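Local coordinates for protein phytanoyl-CoA dioxygenase (Streptomyces malaysiense, PDB 6ZYL) that catalyses beta-hydroxylation in thioholgamide as a non-heme monooxygenase, probably using iron and 2-oxoglutarate like other members of its family, at residues 61-66 with 269-274; 78-83 with 249-254; 93-98 with 234-239. All blocks are in the same frame, centred on the assembly; numbering follows the deposited sequence.

Interaction 1. Residues 61-66 with 269-274; sequences RAVSAV and SDFDQA
Phe-271 sets its ring beside its own backbone N and anti to its carbonyl carbon (chi1 -49°), and Val-63 places CG1 in the same way (chi1 -59°), which brings that methyl against the far end of the ring. CG1 of Val-63 comes in obliquely to the outer end, 3.6 Å from CE1 of Phe-271 and nearly as close to CZ, and the two side chains cross at about a right angle. Nearer the CE2 corner and on the same side of the ring plane, CB of Ala-62 reaches CE2 of Phe-271 at 4.1 Å, so two neighbouring residues near the C-terminal end of helix 46-66 form the surface the ring end rests on. Phe-271 is the third residue of a type II beta turn, with a positive phi of 57°, a bend that is likely to set the direction of its side chain; Asp-272 N closes the turn on Ser-269 O at 3.0 Å. Asp-272 occupies the N-cap of helix 273-295. The loop 78-83 and the start of helix 84-90 anchor the turn, the latter through Ser-84 N, which donates to Asp-270 OD1. Between helix and turn there is no hydrogen bond and no charge pair. Some 101 Å² is buried and the touching side-chain atoms are all carbon, pointing to shape and shed water rather than directional bonds.

Interaction 2. Residues 78-83 with 249-254; sequences KIHLVA and SALLVR
Lys-78 sends its ammonium group to the start of strand 249-254, where NZ gives a weak hydrogen bond of 3.2 Å to Ser-249 O. A water makes a second bridge: it donates to Ser-249 OG at 2.6 Å and accepts a weak bond from Lys-78 NZ. The other touch is between carbons. His-80 holds CG between its backbone N and carbonyl carbon (chi1 56°), which turns the CD2 edge of the imidazole toward Leu-251; CD2 of Leu-251 lies in the ring plane, 3.9 Å from His-80 CD2, with the two side chains running alongside in opposite senses. Leu-81 CG sits 4.0 Å above one face of the same His-80 ring, offset toward its rim. The strand belongs to the larger sheet of what is, as in other PhyH enzymes, a double-stranded beta-helix (jelly-roll) core; it runs antiparallel to 107-117, where Val-253 and Arg-254 both face Leu-107 in a classic beta bulge. The stronger holds on the polar groups come from further out. Glu-264 forms a salt bridge with Lys-78 NZ and also bonds to Ser-249 OG, so one carboxylate oxygen ties loop and strand together, and Trp-110 O takes another bond from NZ. His-80 ND1 is bonded to Thr-112 OG1, fixing the turn of the imidazole, while Phe-279 and Val-283 of helix 273-295 pack against the Lys-78 side chain.

Interaction 3. Residues 93-98 with 234-239; sequences PAILDA and IDYITP
Helix 93-98 passes strand 234-237 with the short axes 11.1 Å apart and inclined by 45°, the nearest CA pair being Leu-96 and Tyr-236. Tyr-236 spans that gap, carrying its ring beside the backbone N and anti to the carbonyl carbon (chi1 -71°), and the phenol end is met at two corners on one side of its plane: CD2 of Leu-96 lies 3.6 Å from CE1 of Tyr-236, CG2 of Ile-95 3.8 Å from CE2 of Tyr-236 and 3.5 Å from its OH. Both aliphatic chains lie roughly perpendicular to the tyrosine side chain, obliquely to its ring. Two residues earlier in the strand, Ile-234 CD1 makes a looser methyl contact with Ile-95 CD1 at 4.5 Å. The hydroxyl, buried among these carbons, is satisfied by Val-90 O at the end of helix 84-90, which pins the ring to a second helix. A phenylalanine here would keep the ring but would probably leave the Val-90 carbonyl without its hydroxyl partner. Ile-95 rests on Val-146 and Val-148 of strand 143-149, so the helix bears on two neighbouring strands; Tyr-236 packs on Val-109 of 107-117. Asp-235, between the two packing residues, forms a salt bridge with Arg-145 and a hydrogen bond with Ser-111. This layer of helix laid over one face of the larger sheet is typical of the jelly-roll fold of 2-oxoglutarate-dependent oxygenases.

From the N terminus, the chain lays down the first halves in turn: the end of helix 46-66, the loop 78-83, then helix 93-103. Their partners come back in reverse order, so 234-239 closes the shortest loop, 249-254 the next and 269-274 the longest; the three are concentric and none crosses another. Interaction 3 ties a helix to the middle of the larger sheet, interaction 2 ties a loop to a strand nearer its edge, and interaction 1 joins two peripheral elements. The turn of interaction 1 is fastened to the loop of interaction 2, and interactions 2 and 3 meet through the salt bridge of Arg-254 with Asp-97.

Interaction 1. Residues 61-66 with 269-274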
loop_
_atom_site.group_PDB
_atom_site.type_symbol
_atom_site.label_atom_id
_atom_site.label_comp_id
_atom_site.label_asym_id
_atom_site.label_seq_id
_atom_site.Cartn_x
_atom_site.Cartn_y
_atom_site.Cartn_z
ATOM N N ARG A 61 -16.005 -7.330 8.720
ATOM C CA ARG A 61 -17.165 -8.120 9.062
ATOM C C ARG A 61 -18.366 -7.719 8.206
ATOM O O ARG A 61 -19.044 -8.536 7.723
ATOM C CB ARG A 61 -17.552 -8.002 10.543
ATOM C CG ARG A 61 -16.611 -8.666 11.516
ATOM C CD ARG A 61 -17.134 -8.698 12.932
ATOM N NE ARG A 61 -17.203 -7.408 13.559
ATOM C CZ ARG A 61 -16.201 -6.808 14.180
ATOM N NH1 ARG A 61 -15.032 -7.374 14.315
ATOM N NH2 ARG A 61 -16.399 -5.650 14.699
ATOM N N ALA A 62 -18.568 -6.444 8.019
ATOM C CA ALA A 62 -19.667 -5.957 7.253
ATOM C C ALA A 62 -19.628 -6.378 5.796
ATOM O O ALA A 62 -20.585 -6.871 5.310
ATOM C CB ALA A 62 -19.712 -4.457 7.344
ATOM N N VAL A 63 -18.497 -6.243 5.134
ATOM C CA VAL A 63 -18.418 -6.645 3.733
ATOM C C VAL A 63 -18.488 -8.159 3.605
ATOM O O VAL A 63 -19.043 -8.681 2.631
ATOM C CB VAL A 63 -17.144 -6.085 3.072
ATOM C CG1 VAL A 63 -17.124 -4.565 3.166
ATOM C CG2 VAL A 63 -15.898 -6.687 3.700
ATOM N N SER A 64 -17.931 -8.891 4.572
ATOM C CA SER A 64 -18.054 -10.344 4.548
ATOM C C SER A 64 -19.514 -10.768 4.626
ATOM O O SER A 64 -19.926 -11.735 3.974
ATOM C CB SER A 64 -17.257 -10.960 5.699
ATOM O OG SER A 64 -17.226 -12.372 5.594
ATOM N N ALA A 65 -20.316 -10.049 5.417
ATOM C CA ALA A 65 -21.732 -10.377 5.530
ATOM C C ALA A 65 -22.497 -10.000 4.269
ATOM O O ALA A 65 -23.444 -10.698 3.887
ATOM C CB ALA A 65 -22.337 -9.673 6.744
ATOM N N VAL A 66 -22.111 -8.904 3.614
ATOM C CA VAL A 66 -22.768 -8.518 2.370
ATOM C C VAL A 66 -22.405 -9.488 1.254
ATOM O O VAL A 66 -23.232 -9.803 0.390
ATOM C CB VAL A 66 -22.397 -7.071 2.000
ATOM C CG1 VAL A 66 -22.916 -6.727 0.610
ATOM C CG2 VAL A 66 -22.938 -6.100 3.039
ATOM N N SER A 269 -20.004 8.690 3.020
ATOM C CA SER A 269 -20.229 7.883 4.211
ATOM C C SER A 269 -19.947 6.432 3.857
ATOM O O SER A 269 -19.879 6.062 2.682
ATOM C CB SER A 269 -21.654 8.047 4.747
ATOM O OG SER A 269 -22.614 7.754 3.749
ATOM N N ASP A 270 -19.785 5.612 4.894
ATOM C CA ASP A 270 -19.475 4.201 4.700
ATOM C C ASP A 270 -20.503 3.541 3.792
ATOM O O ASP A 270 -21.707 3.586 4.061
ATOM C CB ASP A 270 -19.429 3.486 6.052
ATOM C CG ASP A 270 -18.154 3.767 6.821
ATOM O OD1 ASP A 270 -17.064 3.419 6.319
ATOM O OD2 ASP A 270 -18.241 4.336 7.930
ATOM N N PHE A 271 -20.020 2.930 2.712
ATOM C CA PHE A 271 -20.849 2.173 1.777
ATOM C C PHE A 271 -21.980 3.009 1.179
ATOM O O PHE A 271 -23.006 2.459 0.761
ATOM C CB PHE A 271 -21.429 0.922 2.448
ATOM C CG PHE A 271 -20.411 0.102 3.191
ATOM C CD1 PHE A 271 -19.301 -0.403 2.536
ATOM C CD2 PHE A 271 -20.564 -0.163 4.543
ATOM C CE1 PHE A 271 -18.362 -1.156 3.214
ATOM C CE2 PHE A 271 -19.628 -0.916 5.227
ATOM C CZ PHE A 271 -18.525 -1.413 4.561
ATOM N N ASP A 272 -21.817 4.328 1.128
ATOM C CA ASP A 272 -22.785 5.173 0.440
ATOM C C ASP A 272 -22.935 4.710 -1.004
ATOM O O ASP A 272 -21.950 4.387 -1.675
ATOM C CB ASP A 272 -22.338 6.632 0.499
ATOM C CG ASP A 272 -23.084 7.508 -0.478
ATOM O OD1 ASP A 272 -24.302 7.714 -0.289
ATOM O OD2 ASP A 272 -22.450 7.995 -1.434
ATOM N N GLN A 273 -24.183 4.670 -1.484
ATOM C CA GLN A 273 -24.454 4.041 -2.775
ATOM C C GLN A 273 -23.648 4.686 -3.895
ATOM O O GLN A 273 -23.165 3.994 -4.799
ATOM C CB GLN A 273 -25.949 4.103 -3.089
ATOM C CG GLN A 273 -26.357 3.294 -4.315
ATOM C CD GLN A 273 -26.044 1.814 -4.178
ATOM O OE1 GLN A 273 -26.478 1.160 -3.230
ATOM N NE2 GLN A 273 -25.287 1.279 -5.130
ATOM N N ALA A 274 -23.496 6.011 -3.863
ATOM C CA ALA A 274 -22.662 6.670 -4.862
ATOM C C ALA A 274 -21.220 6.185 -4.769
ATOM O O ALA A 274 -20.540 6.030 -5.791
ATOM C CB ALA A 274 -22.730 8.187 -4.690
#

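Interaction 2. Residues 78-83 with 249-254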
loop_
_atom_site.group_PDB
_atom_site.type_symbol
_atom_site.label_atom_id
_atom_site.label_comp_id
_atom_site.label_asym_id
_atom_site.label_seq_id
_atom_site.Cartn_x
_atom_site.Cartn_y
_atom_site.Cartn_z
ATOM N N LYS A 78 -9.094 -0.531 -3.590
ATOM C CA LYS A 78 -9.717 0.782 -3.458
ATOM C C LYS A 78 -10.534 0.870 -2.172
ATOM O O LYS A 78 -11.663 1.362 -2.156
ATOM C CB LYS A 78 -10.599 1.079 -4.671
ATOM C CG LYS A 78 -9.894 0.991 -6.013
ATOM C CD LYS A 78 -9.045 2.227 -6.278
ATOM C CE LYS A 78 -8.332 2.126 -7.619
ATOM N NZ LYS A 78 -7.723 3.419 -8.035
ATOM N N ILE A 79 -9.960 0.401 -1.065
ATOM C CA ILE A 79 -10.673 0.457 0.208
ATOM C C ILE A 79 -11.078 1.891 0.523
ATOM O O ILE A 79 -12.186 2.151 1.008
ATOM C CB ILE A 79 -9.812 -0.138 1.337
ATOM C CG1 ILE A 79 -9.306 -1.531 0.966
ATOM C CG2 ILE A 79 -10.609 -0.199 2.638
ATOM C CD1 ILE A 79 -8.261 -2.079 1.930
ATOM N N HIS A 80 -10.192 2.846 0.235
ATOM C CA HIS A 80 -10.417 4.241 0.584
ATOM C C HIS A 80 -11.595 4.867 -0.148
ATOM O O HIS A 80 -12.005 5.973 0.217
ATOM C CB HIS A 80 -9.151 5.050 0.292
ATOM C CG HIS A 80 -8.676 4.941 -1.126
ATOM N ND1 HIS A 80 -8.137 3.783 -1.643
ATOM C CD2 HIS A 80 -8.656 5.847 -2.132
ATOM C CE1 HIS A 80 -7.809 3.978 -2.908
ATOM N NE2 HIS A 80 -8.112 5.222 -3.230
ATOM N N LEU A 81 -12.138 4.210 -1.168
ATOM C CA LEU A 81 -13.276 4.761 -1.892
ATOM C C LEU A 81 -14.616 4.382 -1.270
ATOM O O LEU A 81 -15.634 4.985 -1.634
ATOM C CB LEU A 81 -13.248 4.304 -3.353
ATOM C CG LEU A 81 -12.058 4.754 -4.205
ATOM C CD1 LEU A 81 -12.286 4.382 -5.674
ATOM C CD2 LEU A 81 -11.795 6.245 -4.075
ATOM N N VAL A 82 -14.643 3.427 -0.350
ATOM C CA VAL A 82 -15.901 2.997 0.270
ATOM C C VAL A 82 -15.877 3.045 1.787
ATOM O O VAL A 82 -16.958 3.083 2.408
ATOM C CB VAL A 82 -16.275 1.576 -0.205
ATOM C CG1 VAL A 82 -16.608 1.574 -1.683
ATOM C CG2 VAL A 82 -15.149 0.597 0.105
ATOM N N ALA A 83 -14.720 3.033 2.443
ATOM C CA ALA A 83 -14.636 2.915 3.893
ATOM C C ALA A 83 -14.098 4.208 4.491
ATOM O O ALA A 83 -13.023 4.679 4.102
ATOM C CB ALA A 83 -13.746 1.737 4.295
ATOM N N SER A 249 -7.341 5.150 -12.944
ATOM C CA SER A 249 -7.914 6.200 -12.114
ATOM C C SER A 249 -7.194 6.252 -10.773
ATOM O O SER A 249 -6.527 5.300 -10.359
ATOM C CB SER A 249 -9.424 5.995 -11.904
ATOM O OG SER A 249 -9.702 4.744 -11.303
ATOM N N ALA A 250 -7.333 7.392 -10.100
ATOM C CA ALA A 250 -6.662 7.644 -8.834
ATOM C C ALA A 250 -7.377 8.797 -8.147
ATOM O O ALA A 250 -8.196 9.493 -8.753
ATOM C CB ALA A 250 -5.176 7.954 -9.040
ATOM N N LEU A 251 -7.056 8.997 -6.871
ATOM C CA LEU A 251 -7.710 10.005 -6.045
ATOM C C LEU A 251 -6.744 11.151 -5.776
ATOM O O LEU A 251 -5.686 10.949 -5.169
ATOM C CB LEU A 251 -8.202 9.405 -4.729
ATOM C CG LEU A 251 -8.915 10.379 -3.790
ATOM C CD1 LEU A 251 -10.202 10.892 -4.425
ATOM C CD2 LEU A 251 -9.198 9.728 -2.445
ATOM N N LEU A 252 -7.117 12.348 -6.216
ATOM C CA LEU A 252 -6.308 13.532 -5.966
ATOM C C LEU A 252 -6.368 13.903 -4.490
ATOM O O LEU A 252 -7.453 14.050 -3.920
ATOM C CB LEU A 252 -6.811 14.690 -6.825
ATOM C CG LEU A 252 -6.132 16.050 -6.696
ATOM C CD1 LEU A 252 -4.717 15.989 -7.223
ATOM C CD2 LEU A 252 -6.953 17.097 -7.445
ATOM N N VAL A 253 -5.199 14.046 -3.870
ATOM C CA VAL A 253 -5.125 14.412 -2.461
ATOM C C VAL A 253 -4.284 15.656 -2.210
ATOM O O VAL A 253 -4.496 16.325 -1.185
ATOM C CB VAL A 253 -4.604 13.237 -1.608
ATOM C CG1 VAL A 253 -5.563 12.052 -1.692
ATOM C CG2 VAL A 253 -3.204 12.823 -2.041
ATOM N N ARG A 254 -3.341 15.997 -3.084
ATOM C CA ARG A 254 -2.602 17.250 -2.999
ATOM C C ARG A 254 -2.408 17.799 -4.404
ATOM O O ARG A 254 -2.076 17.050 -5.327
ATOM C CB ARG A 254 -1.240 17.067 -2.318
ATOM C CG ARG A 254 -1.313 16.860 -0.813
ATOM C CD ARG A 254 -1.497 18.177 -0.069
ATOM N NE ARG A 254 -1.508 17.987 1.379
ATOM C CZ ARG A 254 -0.421 17.990 2.145
ATOM N NH1 ARG A 254 0.775 18.180 1.607
ATOM N NH2 ARG A 254 -0.532 17.807 3.453
HETATM O O HOH W 1 -8.783 2.339 -10.853
#

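Interaction 3. Residues 93-98 with 234-239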
loop_
_atom_site.group_PDB
_atom_site.type_symbol
_atom_site.label_atom_id
_atom_site.label_comp_id
_atom_site.label_asym_id
_atom_site.label_seq_id
_atom_site.Cartn_x
_atom_site.Cartn_y
_atom_site.Cartn_z
ATOM N N PRO A 93 -2.856 14.358 7.480
ATOM C CA PRO A 93 -1.833 15.355 7.118
ATOM C C PRO A 93 -0.409 14.903 7.382
ATOM O O PRO A 93 0.497 15.277 6.626
ATOM C CB PRO A 93 -2.200 16.573 7.981
ATOM C CG PRO A 93 -3.646 16.378 8.348
ATOM C CD PRO A 93 -3.838 14.885 8.446
ATOM N N ALA A 94 -0.173 14.122 8.439
ATOM C CA ALA A 94 1.184 13.661 8.715
ATOM C C ALA A 94 1.704 12.786 7.581
ATOM O O ALA A 94 2.869 12.898 7.180
ATOM C CB ALA A 94 1.225 12.901 10.041
ATOM N N ILE A 95 0.850 11.910 7.048
ATOM C CA ILE A 95 1.267 11.056 5.941
ATOM C C ILE A 95 1.463 11.887 4.679
ATOM O O ILE A 95 2.473 11.754 3.978
ATOM C CB ILE A 95 0.249 9.920 5.725
ATOM C CG1 ILE A 95 0.212 9.012 6.959
ATOM C CG2 ILE A 95 0.603 9.123 4.482
ATOM C CD1 ILE A 95 -0.861 7.941 6.926
ATOM N N LEU A 96 0.507 12.769 4.378
ATOM C CA LEU A 96 0.626 13.593 3.179
ATOM C C LEU A 96 1.858 14.492 3.244
ATOM O O LEU A 96 2.548 14.683 2.235
ATOM C CB LEU A 96 -0.637 14.432 2.990
ATOM C CG LEU A 96 -1.927 13.663 2.699
ATOM C CD1 LEU A 96 -3.065 14.640 2.401
ATOM C CD2 LEU A 96 -1.751 12.684 1.552
ATOM N N ASP A 97 2.151 15.053 4.420
ATOM C CA ASP A 97 3.344 15.885 4.557
ATOM C C ASP A 97 4.610 15.064 4.346
ATOM O O ASP A 97 5.545 15.510 3.669
ATOM C CB ASP A 97 3.372 16.552 5.933
ATOM C CG ASP A 97 2.360 17.673 6.060
ATOM O OD1 ASP A 97 1.824 18.121 5.024
ATOM O OD2 ASP A 97 2.101 18.106 7.202
ATOM N N ALA A 98 4.659 13.863 4.926
ATOM C CA ALA A 98 5.825 13.005 4.743
ATOM C C ALA A 98 6.004 12.624 3.281
ATOM O O ALA A 98 7.120 12.664 2.754
ATOM C CB ALA A 98 5.698 11.753 5.608
ATOM N N ILE A 234 -0.618 2.146 1.290
ATOM C CA ILE A 234 -1.149 3.214 0.454
ATOM C C ILE A 234 -0.117 3.533 -0.615
ATOM O O ILE A 234 1.027 3.873 -0.293
ATOM C CB ILE A 234 -1.473 4.481 1.261
ATOM C CG1 ILE A 234 -2.186 4.137 2.567
ATOM C CG2 ILE A 234 -2.319 5.439 0.433
ATOM C CD1 ILE A 234 -2.141 5.266 3.591
ATOM N N ASP A 235 -0.519 3.436 -1.877
ATOM C CA ASP A 235 0.344 3.807 -2.991
ATOM C C ASP A 235 0.095 5.265 -3.355
ATOM O O ASP A 235 -1.008 5.625 -3.780
ATOM C CB ASP A 235 0.094 2.906 -4.195
ATOM C CG ASP A 235 0.649 1.516 -4.001
ATOM O OD1 ASP A 235 1.763 1.398 -3.448
ATOM O OD2 ASP A 235 -0.029 0.541 -4.387
ATOM N N TYR A 236 1.112 6.100 -3.170
ATOM C CA TYR A 236 1.064 7.501 -3.557
ATOM C C TYR A 236 1.875 7.700 -4.829
ATOM O O TYR A 236 2.960 7.131 -4.982
ATOM C CB TYR A 236 1.604 8.400 -2.442
ATOM C CG TYR A 236 0.686 8.494 -1.241
ATOM C CD1 TYR A 236 -0.346 9.422 -1.202
ATOM C CD2 TYR A 236 0.851 7.650 -0.150
ATOM C CE1 TYR A 236 -1.190 9.509 -0.105
ATOM C CE2 TYR A 236 0.014 7.729 0.950
ATOM C CZ TYR A 236 -1.004 8.661 0.967
ATOM O OH TYR A 236 -1.838 8.742 2.059
ATOM N N ILE A 237 1.334 8.502 -5.745
ATOM C CA ILE A 237 1.996 8.828 -7.000
ATOM C C ILE A 237 1.847 10.322 -7.245
ATOM O O ILE A 237 1.007 10.992 -6.641
ATOM C CB ILE A 237 1.419 8.041 -8.201
ATOM C CG1 ILE A 237 -0.054 8.405 -8.416
ATOM C CG2 ILE A 237 1.570 6.545 -7.992
ATOM C CD1 ILE A 237 -0.664 7.813 -9.680
ATOM N N THR A 238 2.670 10.837 -8.143
ATOM C CA THR A 238 2.508 12.172 -8.693
ATOM C C THR A 238 1.936 12.081 -10.099
ATOM O O THR A 238 1.882 11.002 -10.698
ATOM C CB THR A 238 3.850 12.906 -8.724
ATOM O OG1 THR A 238 4.579 12.513 -9.894
ATOM C CG2 THR A 238 4.665 12.602 -7.478
ATOM N N PRO A 239 1.502 13.209 -10.670
ATOM C CA PRO A 239 0.994 13.183 -12.054
ATOM C C PRO A 239 2.051 12.835 -13.092
ATOM O O PRO A 239 1.709 12.700 -14.274
ATOM C CB PRO A 239 0.456 14.608 -12.268
ATOM C CG PRO A 239 0.296 15.190 -10.880
ATOM C CD PRO A 239 1.369 14.538 -10.046
#